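Long-range contacts in inorganic pyrophosphatase (Shewanella sp. AS-11, PDB 6LL8), which probably catalyses the hydrolysis of diphosphate to two phosphates with the help of bound divalent metal ions, manganese being its usual cofactor: residues F151-C156 / V291-K296; G216-I221 / L251-I256; I144-V149 / D182-K187. All blocks are in the same frame, centred on the assembly; numbering follows the deposited sequence. Where two conformers were deposited one is given.

Interaction 1. Residues F151-C156 / V291-K296; sequences FKSPTC and VLSRKK. With 2PN (imidodiphosphoric acid), chain I.
L292 meets the type I beta turn S153 to C156 just ahead of the N-capped start of helix 294-307, a seam at the active-site cleft of this DHH/DHHA2 enzyme, where imidodiphosphoric acid is bound. Its methyl CD1 lies 3.6 Å from K152 O, while its CB faces P154 CD in apolar contact. S293 is the N-cap: S293 OG accepts from K296 N at 3.0 Å. On the turn side the methyl T155 CG2 sits 3.3 Å from S293 OG, and S153 OG rests against S293 CB. R294 points away from the turn, to the ligand. A bend at chi3 (51°) brings the edge of its guanidinium in plane with P2, so that R294 NE points almost straight at O4 of the imidodiphosphoric acid (2.8 Å, 174°) and NH2 reaches O5; D202 forms a salt bridge with NH2. K295 donates twice to ligand O6, through its backbone N in the first turn of the helix and through NZ. The same K295 NZ reaches ligand O3 at 2.9 Å and also donates to a water held by T155 OG1, which ties the turn to the ligand site. T155 OG1 also shares a hydrogen bond with S153 OG. K296 slides past T155 in the opposite direction, its CB against the T155 methyl, and its CE lies 3.6 Å from P154 O.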
loop_
_atom_site.group_PDB
_atom_site.type_symbol
_atom_site.label_atom_id
_atom_site.label_comp_id
_atom_site.label_asym_id
_atom_site.label_seq_id
_atom_site.Cartn_x
_atom_site.Cartn_y
_atom_site.Cartn_z
ATOM N N PHE A 151 -5.556 11.611 7.486
ATOM C CA PHE A 151 -4.835 11.916 8.746
ATOM C C PHE A 151 -5.360 11.098 9.927
ATOM O O PHE A 151 -4.864 11.305 11.047
ATOM C CB PHE A 151 -4.811 13.405 9.085
ATOM C CG PHE A 151 -4.418 14.336 7.982
ATOM C CD1 PHE A 151 -3.495 13.994 7.005
ATOM C CD2 PHE A 151 -4.869 15.637 8.014
ATOM C CE1 PHE A 151 -3.104 14.917 6.060
ATOM C CE2 PHE A 151 -4.463 16.558 7.068
ATOM C CZ PHE A 151 -3.582 16.195 6.083
ATOM N N LYS A 152 -6.303 10.195 9.728
ATOM C CA LYS A 152 -6.860 9.410 10.849
ATOM C C LYS A 152 -5.964 8.239 11.239
ATOM O O LYS A 152 -6.022 7.760 12.364
ATOM C CB LYS A 152 -8.224 8.836 10.462
ATOM C CG LYS A 152 -9.314 9.855 10.161
ATOM C CD LYS A 152 -10.568 9.219 9.551
ATOM C CE LYS A 152 -11.694 10.206 9.261
ATOM N NZ LYS A 152 -12.975 9.555 9.520
ATOM N N SER A 153 -5.204 7.715 10.305
ATOM C CA SER A 153 -4.394 6.518 10.576
ATOM C C SER A 153 -3.335 6.844 11.612
ATOM O O SER A 153 -2.707 7.905 11.532
ATOM C CB SER A 153 -3.756 6.010 9.324
ATOM O OG SER A 153 -3.012 4.833 9.601
ATOM N N PRO A 154 -2.987 5.908 12.502
ATOM C CA PRO A 154 -1.903 6.142 13.448
ATOM C C PRO A 154 -0.522 6.188 12.808
ATOM O O PRO A 154 0.411 6.577 13.484
ATOM C CB PRO A 154 -2.026 4.992 14.441
ATOM C CG PRO A 154 -2.657 3.911 13.673
ATOM C CD PRO A 154 -3.635 4.616 12.743
ATOM N N THR A 155 -0.412 5.873 11.520
ATOM C CA THR A 155 0.843 6.086 10.805
ATOM C C THR A 155 1.070 7.552 10.484
ATOM O O THR A 155 2.179 7.930 10.128
ATOM C CB THR A 155 0.913 5.271 9.525
ATOM O OG1 THR A 155 -0.137 5.727 8.683
ATOM C CG2 THR A 155 0.824 3.796 9.797
ATOM N N CYS A 156 0.045 8.371 10.561
ATOM C CA CYS A 156 0.175 9.787 10.165
ATOM C C CYS A 156 1.094 10.507 11.148
ATOM O O CYS A 156 0.997 10.307 12.360
ATOM C CB CYS A 156 -1.189 10.460 10.135
ATOM S SG CYS A 156 -1.180 12.079 9.354
ATOM N N VAL A 291 -8.280 -0.301 14.761
ATOM C CA VAL A 291 -7.311 -0.764 13.755
ATOM C C VAL A 291 -7.671 -0.198 12.398
ATOM O O VAL A 291 -8.724 -0.515 11.806
ATOM C CB VAL A 291 -7.207 -2.286 13.757
ATOM C CG1 VAL A 291 -6.383 -2.763 12.576
ATOM C CG2 VAL A 291 -6.611 -2.749 15.061
ATOM N N LEU A 292 -6.766 0.647 11.916
ATOM C CA LEU A 292 -6.793 1.184 10.539
ATOM C C LEU A 292 -5.604 0.682 9.723
ATOM O O LEU A 292 -5.748 0.554 8.505
ATOM C CB LEU A 292 -6.796 2.723 10.536
ATOM C CG LEU A 292 -8.074 3.390 11.024
ATOM C CD1 LEU A 292 -7.859 4.899 11.181
ATOM C CD2 LEU A 292 -9.241 3.122 10.086
ATOM N N SER A 293 -4.433 0.580 10.332
ATOM C CA SER A 293 -3.152 0.429 9.623
ATOM C C SER A 293 -2.659 -1.019 9.610
ATOM O O SER A 293 -2.382 -1.591 10.689
ATOM C CB SER A 293 -2.117 1.268 10.289
ATOM O OG SER A 293 -0.827 0.989 9.767
ATOM N N ARG A 294 -2.482 -1.579 8.429
ATOM C CA ARG A 294 -1.877 -2.914 8.326
ATOM C C ARG A 294 -0.420 -2.864 8.769
ATOM O O ARG A 294 0.006 -3.681 9.606
ATOM C CB ARG A 294 -2.090 -3.441 6.907
ATOM C CG ARG A 294 -1.440 -4.794 6.620
ATOM C CD ARG A 294 -1.862 -5.405 5.303
ATOM N NE ARG A 294 -1.705 -4.472 4.221
ATOM C CZ ARG A 294 -2.426 -4.429 3.106
ATOM N NH1 ARG A 294 -3.198 -5.441 2.750
ATOM N NH2 ARG A 294 -2.366 -3.355 2.338
ATOM N N LYS A 295 0.373 -1.922 8.260
ATOM C CA LYS A 295 1.818 -1.918 8.579
ATOM C C LYS A 295 2.064 -1.685 10.076
ATOM O O LYS A 295 3.060 -2.192 10.576
ATOM C CB LYS A 295 2.610 -0.886 7.762
ATOM C CG LYS A 295 2.361 0.564 8.147
ATOM C CD LYS A 295 3.289 1.566 7.442
ATOM C CE LYS A 295 3.199 1.579 5.937
ATOM N NZ LYS A 295 1.836 1.926 5.455
ATOM N N LYS A 296 1.212 -0.928 10.768
ATOM C CA LYS A 296 1.528 -0.532 12.153
ATOM C C LYS A 296 0.761 -1.354 13.168
ATOM O O LYS A 296 1.286 -1.628 14.250
ATOM C CB LYS A 296 1.288 0.958 12.343
ATOM C CG LYS A 296 1.730 1.540 13.652
ATOM C CD LYS A 296 1.612 3.043 13.681
ATOM C CE LYS A 296 1.884 3.670 15.030
ATOM N NZ LYS A 296 3.257 3.430 15.477
HETATM P P1 2PN I . 0.736 0.866 2.263
HETATM O O1 2PN I . 1.237 0.132 1.022
HETATM O O2 2PN I . -0.706 1.280 2.141
HETATM O O3 2PN I . 1.646 2.029 2.610
HETATM N N1 2PN I . 0.845 -0.198 3.513
HETATM P P2 2PN I . -0.242 -1.021 4.442
HETATM O O4 2PN I . 0.223 -2.473 4.374
HETATM O O5 2PN I . -1.614 -0.859 3.824
HETATM O O6 2PN I . -0.160 -0.466 5.843
HETATM O O HOH W 1 0.613 4.556 6.315
#

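Interaction 2. Residues G216-I221 / L251-I256; sequences GQLEVI and LLLTDI
Residues G216 to V220 and L251 to D255 run side by side as parallel strands, the axes of these short segments 4.5 Å apart and their directions 11° from parallel, in a register that pairs G216 with L251 and V220 with D255. Five backbone bonds stitch them, alternating from one strand to the other: L252 N to G216 O, L218 N to L252 O, T254 N to L218 O, V220 N to T254 O and I256 N to V220 O. CA-H...O contacts add to this, as between Q217 CA and L252 O at 3.3 Å.

On the face carrying Q217, E219, L252 and T254, the glutamine reaches diagonally over its neighbour. With CG anti to the backbone N (chi1 -177°) and an extended chain, it passes over L252 CB and sets Q217 NE2 2.9 Å from T254 OG1. The bond is straight (178°) and lies in the amide plane. The same NE2 donates to L292 O, and T254 OG1 is also bonded to S261 OG, so the amide is fixed by two bonds close to the bound imidodiphosphoric acid. A leucine in its place would probably leave T254 OG1 and L292 O without this shared donor, removing one tie between the strand pair and the loop ahead of helix 294-307. E219 lies alongside T254, its carboxylate directed to K187.

The other face is apolar at first: L218 CD1 packs against L253 CD2, 4.0 Å away, and more loosely against L251 CD1. Farther along, a water lies within hydrogen-bonding distance of I221 O and D255 OD2, the latter also salt-bridged to K258.

The pair forms the two strands of a beta-alpha-beta unit through helix 230-243, inside the mixed DHHA2 sheet: strand 260-267 adjoins L251 and L253, while helix 176-187 packs on E219 and I256.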
loop_
_atom_site.group_PDB
_atom_site.type_symbol
_atom_site.label_atom_id
_atom_site.label_comp_id
_atom_site.label_asym_id
_atom_site.label_seq_id
_atom_site.Cartn_x
_atom_site.Cartn_y
_atom_site.Cartn_z
ATOM N N GLY A 216 -5.380 -9.079 3.025
ATOM C CA GLY A 216 -6.091 -8.083 2.248
ATOM C C GLY A 216 -6.697 -7.031 3.141
ATOM O O GLY A 216 -6.849 -7.228 4.357
ATOM N N GLN A 217 -7.054 -5.920 2.537
ATOM C CA GLN A 217 -7.744 -4.835 3.250
ATOM C C GLN A 217 -8.728 -4.168 2.315
ATOM O O GLN A 217 -8.413 -3.956 1.138
ATOM C CB GLN A 217 -6.742 -3.831 3.803
ATOM C CG GLN A 217 -7.428 -2.730 4.623
ATOM C CD GLN A 217 -6.490 -1.884 5.439
ATOM O OE1 GLN A 217 -5.362 -1.640 5.025
ATOM N NE2 GLN A 217 -6.914 -1.458 6.617
ATOM N N LEU A 218 -9.894 -3.849 2.845
ATOM C CA LEU A 218 -10.917 -3.063 2.145
ATOM C C LEU A 218 -11.336 -1.932 3.068
ATOM O O LEU A 218 -12.136 -2.135 3.993
ATOM C CB LEU A 218 -12.098 -3.932 1.753
ATOM C CG LEU A 218 -11.766 -4.997 0.727
ATOM C CD1 LEU A 218 -12.811 -6.101 0.726
ATOM C CD2 LEU A 218 -11.605 -4.388 -0.660
ATOM N N GLU A 219 -10.833 -0.740 2.811
ATOM C CA GLU A 219 -11.198 0.476 3.544
ATOM C C GLU A 219 -12.430 1.100 2.911
ATOM O O GLU A 219 -12.467 1.330 1.697
ATOM C CB GLU A 219 -10.073 1.507 3.476
ATOM C CG GLU A 219 -8.754 1.109 4.119
ATOM C CD GLU A 219 -7.621 1.924 3.510
ATOM O OE1 GLU A 219 -7.473 1.873 2.254
ATOM O OE2 GLU A 219 -6.952 2.631 4.238
ATOM N N VAL A 220 -13.425 1.336 3.740
ATOM C CA VAL A 220 -14.714 1.886 3.279
ATOM C C VAL A 220 -15.240 2.864 4.313
ATOM O O VAL A 220 -14.775 2.888 5.456
ATOM C CB VAL A 220 -15.736 0.760 3.025
ATOM C CG1 VAL A 220 -15.269 -0.217 1.966
ATOM C CG2 VAL A 220 -16.089 0.041 4.300
ATOM N N ILE A 221 -16.261 3.609 3.940
ATOM C CA ILE A 221 -16.920 4.586 4.843
ATOM C C ILE A 221 -17.927 3.915 5.774
ATOM O O ILE A 221 -18.179 4.470 6.840
ATOM C CB ILE A 221 -17.575 5.669 3.992
ATOM C CG1 ILE A 221 -16.493 6.555 3.377
ATOM C CG2 ILE A 221 -18.576 6.444 4.825
ATOM C CD1 ILE A 221 -16.983 7.438 2.284
ATOM N N LEU A 251 -8.433 -11.010 6.000
ATOM C CA LEU A 251 -9.044 -9.893 5.237
ATOM C C LEU A 251 -9.572 -8.886 6.231
ATOM O O LEU A 251 -10.463 -9.202 7.015
ATOM C CB LEU A 251 -10.130 -10.387 4.290
ATOM C CG LEU A 251 -10.842 -9.305 3.479
ATOM C CD1 LEU A 251 -9.878 -8.569 2.566
ATOM C CD2 LEU A 251 -11.977 -9.896 2.664
ATOM N N LEU A 252 -9.040 -7.682 6.173
ATOM C CA LEU A 252 -9.483 -6.553 6.998
ATOM C C LEU A 252 -10.589 -5.801 6.305
ATOM O O LEU A 252 -10.401 -5.296 5.191
ATOM C CB LEU A 252 -8.305 -5.598 7.211
ATOM C CG LEU A 252 -7.133 -6.139 8.020
ATOM C CD1 LEU A 252 -5.864 -5.392 7.640
ATOM C CD2 LEU A 252 -7.406 -6.007 9.511
ATOM N N LEU A 253 -11.740 -5.742 6.946
ATOM C CA LEU A 253 -12.865 -4.895 6.485
ATOM C C LEU A 253 -12.804 -3.664 7.395
ATOM O O LEU A 253 -13.117 -3.741 8.592
ATOM C CB LEU A 253 -14.191 -5.644 6.621
ATOM C CG LEU A 253 -14.247 -7.016 5.966
ATOM C CD1 LEU A 253 -15.629 -7.626 6.177
ATOM C CD2 LEU A 253 -13.917 -6.944 4.480
ATOM N N THR A 254 -12.302 -2.564 6.865
ATOM C CA THR A 254 -11.888 -1.403 7.660
ATOM C C THR A 254 -12.879 -0.273 7.446
ATOM O O THR A 254 -13.053 0.197 6.337
ATOM C CB THR A 254 -10.480 -0.982 7.295
ATOM O OG1 THR A 254 -9.596 -2.074 7.557
ATOM C CG2 THR A 254 -10.056 0.254 8.046
ATOM N N ASP A 255 -13.510 0.167 8.537
ATOM C CA ASP A 255 -14.459 1.288 8.523
ATOM C C ASP A 255 -13.692 2.528 8.942
ATOM O O ASP A 255 -13.243 2.620 10.095
ATOM C CB ASP A 255 -15.608 0.946 9.465
ATOM C CG ASP A 255 -16.721 1.961 9.466
ATOM O OD1 ASP A 255 -16.395 3.152 9.523
ATOM O OD2 ASP A 255 -17.923 1.524 9.337
ATOM N N ILE A 256 -13.527 3.457 8.015
ATOM C CA ILE A 256 -12.697 4.647 8.285
ATOM C C ILE A 256 -13.418 5.670 9.148
ATOM O O ILE A 256 -12.754 6.575 9.645
ATOM C CB ILE A 256 -12.138 5.269 7.017
ATOM C CG1 ILE A 256 -13.194 5.979 6.184
ATOM C CG2 ILE A 256 -11.347 4.242 6.229
ATOM C CD1 ILE A 256 -12.710 7.213 5.494
HETATM O O HOH W 2 -19.371 4.114 9.283
#

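Interaction 3. Residues I144-V149 / D182-K187; sequences ILSDTV and DMFKVK. With MG (magnesium ion), chain D; MG (magnesium ion), chain F; 2PN (imidodiphosphoric acid), chain I.
S146 and M183 mark the nearest backbone approach, 7.1 Å between their CA atoms, where the last turn of helix 134-147 meets the final turns of helix 176-187. The first helix ends in a Schellman motif: V149 has positive phi, and its N bonds back to S146 O. Within that turn I144 O accepts from T148 N and T148 OG1, which reach it from opposite faces of its carbonyl plane.

F184 directs the edge of its ring at this helix end. With CG anti to the carbonyl carbon (chi1 -73°), F184 CZ comes 3.5 Å from S146 O, and L145 O also lies near the ring plane. The weakly positive rim of the ring thus probably suits the two carbonyl oxygens of the last helical turn. The V149 side chain crosses F184 at about a right angle, its CG1 4.0 Å from F184 CZ. In one of its two deposited conformers, M183 bends at chi3 and brings its methyl CE to L145 CB.

K187 stretches out an extended chain and donates from NZ to S146 OG at 3.1 Å. Its stronger partner is E219, while the S146 hydroxyl is bonded also to E45; the ammonium and the buried hydroxyl are therefore held in a polar network rather than by each other alone.

On the far side of the same turn from this packing, D147 spreads its carboxylate over two magnesium ions: D147 OD2 binds one at 2.1 Å and D147 OD1 the other at 2.2 Å. D15, D73 and H95 help to hold the first, D13 the second, and imidodiphosphoric acid bridges both through O3 and O2. Such a carboxylate-bridged metal cluster is the hallmark of the DHH-family pyrophosphatase active site.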
loop_
_atom_site.group_PDB
_atom_site.type_symbol
_atom_site.label_atom_id
_atom_site.label_comp_id
_atom_site.label_asym_id
_atom_site.label_seq_id
_atom_site.Cartn_x
_atom_site.Cartn_y
_atom_site.Cartn_z
ATOM N N ILE A 144 -0.857 10.703 -0.157
ATOM C CA ILE A 144 -0.639 10.859 1.293
ATOM C C ILE A 144 -1.993 10.855 2.000
ATOM O O ILE A 144 -2.116 10.261 3.074
ATOM C CB ILE A 144 0.184 12.122 1.590
ATOM C CG1 ILE A 144 1.545 12.114 0.887
ATOM C CG2 ILE A 144 0.350 12.272 3.103
ATOM C CD1 ILE A 144 2.197 13.454 0.804
ATOM N N LEU A 145 -2.988 11.526 1.442
ATOM C CA LEU A 145 -4.345 11.495 2.020
ATOM C C LEU A 145 -4.869 10.070 2.077
ATOM O O LEU A 145 -5.582 9.701 3.020
ATOM C CB LEU A 145 -5.265 12.381 1.192
ATOM C CG LEU A 145 -5.062 13.875 1.375
ATOM C CD1 LEU A 145 -5.726 14.602 0.218
ATOM C CD2 LEU A 145 -5.595 14.363 2.708
ATOM N N SER A 146 -4.568 9.244 1.086
ATOM C CA SER A 146 -5.025 7.842 1.049
ATOM C C SER A 146 -4.296 7.037 2.120
ATOM O O SER A 146 -4.948 6.374 2.946
ATOM C CB SER A 146 -4.825 7.266 -0.326
ATOM O OG SER A 146 -5.419 6.000 -0.363
ATOM N N ASP A 147 -2.976 7.055 2.089
ATOM C CA ASP A 147 -2.203 6.231 3.040
ATOM C C ASP A 147 -2.464 6.622 4.485
ATOM O O ASP A 147 -2.472 5.754 5.351
ATOM C CB ASP A 147 -0.717 6.349 2.755
ATOM C CG ASP A 147 -0.181 5.238 1.888
ATOM O OD1 ASP A 147 -0.944 4.756 1.058
ATOM O OD2 ASP A 147 1.036 4.920 1.953
ATOM N N THR A 148 -2.687 7.900 4.758
ATOM C CA THR A 148 -2.931 8.349 6.123
ATOM C C THR A 148 -4.412 8.310 6.487
ATOM O O THR A 148 -4.742 8.677 7.619
ATOM C CB THR A 148 -2.394 9.740 6.381
ATOM O OG1 THR A 148 -3.128 10.718 5.657
ATOM C CG2 THR A 148 -0.908 9.858 6.139
ATOM N N VAL A 149 -5.266 7.887 5.582
ATOM C CA VAL A 149 -6.722 7.839 5.858
ATOM C C VAL A 149 -7.180 9.234 6.300
ATOM O O VAL A 149 -7.814 9.420 7.357
ATOM C CB VAL A 149 -7.140 6.700 6.803
ATOM C CG1 VAL A 149 -8.660 6.543 6.797
ATOM C CG2 VAL A 149 -6.461 5.399 6.418
ATOM N N ASP A 182 -13.415 12.006 -1.017
ATOM C CA ASP A 182 -13.789 11.526 -2.363
ATOM C C ASP A 182 -13.130 10.170 -2.612
ATOM O O ASP A 182 -13.747 9.249 -3.161
ATOM C CB ASP A 182 -13.368 12.490 -3.452
ATOM C CG ASP A 182 -14.208 13.728 -3.573
ATOM O OD1 ASP A 182 -15.223 13.793 -2.901
ATOM O OD2 ASP A 182 -13.739 14.631 -4.268
ATOM N N MET A 183 -11.850 10.064 -2.321
ATOM C CA MET A 183 -11.104 8.812 -2.575
ATOM C C MET A 183 -11.722 7.655 -1.809
ATOM O O MET A 183 -11.819 6.533 -2.363
ATOM C CB MET A 183 -9.647 8.984 -2.200
ATOM C CG MET A 183 -8.897 9.836 -3.255
ATOM S SD MET A 183 -7.137 9.939 -2.902
ATOM C CE MET A 183 -7.183 10.957 -1.433
ATOM N N PHE A 184 -12.102 7.882 -0.560
ATOM C CA PHE A 184 -12.735 6.806 0.230
ATOM C C PHE A 184 -14.161 6.520 -0.217
ATOM O O PHE A 184 -14.589 5.372 -0.100
ATOM C CB PHE A 184 -12.563 7.056 1.726
ATOM C CG PHE A 184 -11.140 6.808 2.162
ATOM C CD1 PHE A 184 -10.701 5.520 2.406
ATOM C CD2 PHE A 184 -10.225 7.839 2.226
ATOM C CE1 PHE A 184 -9.367 5.283 2.710
ATOM C CE2 PHE A 184 -8.907 7.595 2.547
ATOM C CZ PHE A 184 -8.467 6.314 2.767
ATOM N N LYS A 185 -14.858 7.484 -0.773
ATOM C CA LYS A 185 -16.162 7.188 -1.415
ATOM C C LYS A 185 -15.952 6.308 -2.645
ATOM O O LYS A 185 -16.707 5.380 -2.864
ATOM C CB LYS A 185 -16.886 8.487 -1.775
ATOM C CG LYS A 185 -17.378 9.275 -0.572
ATOM C CD LYS A 185 -18.110 10.529 -1.017
ATOM C CE LYS A 185 -18.609 11.391 0.075
ATOM N NZ LYS A 185 -19.661 12.270 -0.509
ATOM N N VAL A 186 -14.910 6.553 -3.422
ATOM C CA VAL A 186 -14.577 5.655 -4.552
ATOM C C VAL A 186 -14.258 4.262 -4.024
ATOM O O VAL A 186 -14.780 3.271 -4.571
ATOM C CB VAL A 186 -13.449 6.225 -5.398
ATOM C CG1 VAL A 186 -12.977 5.212 -6.434
ATOM C CG2 VAL A 186 -13.900 7.502 -6.102
ATOM N N LYS A 187 -13.451 4.152 -2.980
ATOM C CA LYS A 187 -13.086 2.841 -2.420
ATOM C C LYS A 187 -14.325 2.097 -1.943
ATOM O O LYS A 187 -14.310 0.868 -1.927
ATOM C CB LYS A 187 -12.073 2.960 -1.277
ATOM C CG LYS A 187 -10.650 3.292 -1.697
ATOM C CD LYS A 187 -9.625 3.302 -0.510
ATOM C CE LYS A 187 -8.138 3.025 -0.870
ATOM N NZ LYS A 187 -7.075 3.422 0.136
HETATM MG MG MG D . 2.379 3.396 1.270
HETATM MG MG MG F . -1.191 2.673 0.406
HETATM P P1 2PN I . 0.736 0.866 2.263
HETATM O O1 2PN I . 1.237 0.132 1.022
HETATM O O2 2PN I . -0.706 1.280 2.141
HETATM O O3 2PN I . 1.646 2.029 2.610
HETATM N N1 2PN I . 0.845 -0.198 3.513
HETATM P P2 2PN I . -0.242 -1.021 4.442
HETATM O O4 2PN I . 0.223 -2.473 4.374
HETATM O O5 2PN I . -1.614 -0.859 3.824
HETATM O O6 2PN I . -0.160 -0.466 5.843
HETATM O O HOH W 3 -3.311 1.988 1.239
HETATM O O HOH W 4 -2.030 4.139 -1.312
#

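Following the chain from its N terminus, helix 134-147 supplies 144-149 and the loop after it supplies 151-156, opening interactions 3 and 1 almost together. Interaction 3 closes first, packing helix 176-187 on the end of helix 134-147. Interaction 2 then opens and closes within the mixed sheet, holding strands 211-220 and 248-255 together. Only at 291-296 does interaction 1 close, joining the loop after helix 134-147 to the start of helix 294-307. Interactions 1 and 3 therefore cross, interaction 2 nests inside 1, and 3 and 2 follow in series. S153 N lies 2.9 Å from T148 O, a probable hydrogen bond linking interactions 1 and 3, which both touch imidodiphosphoric acid.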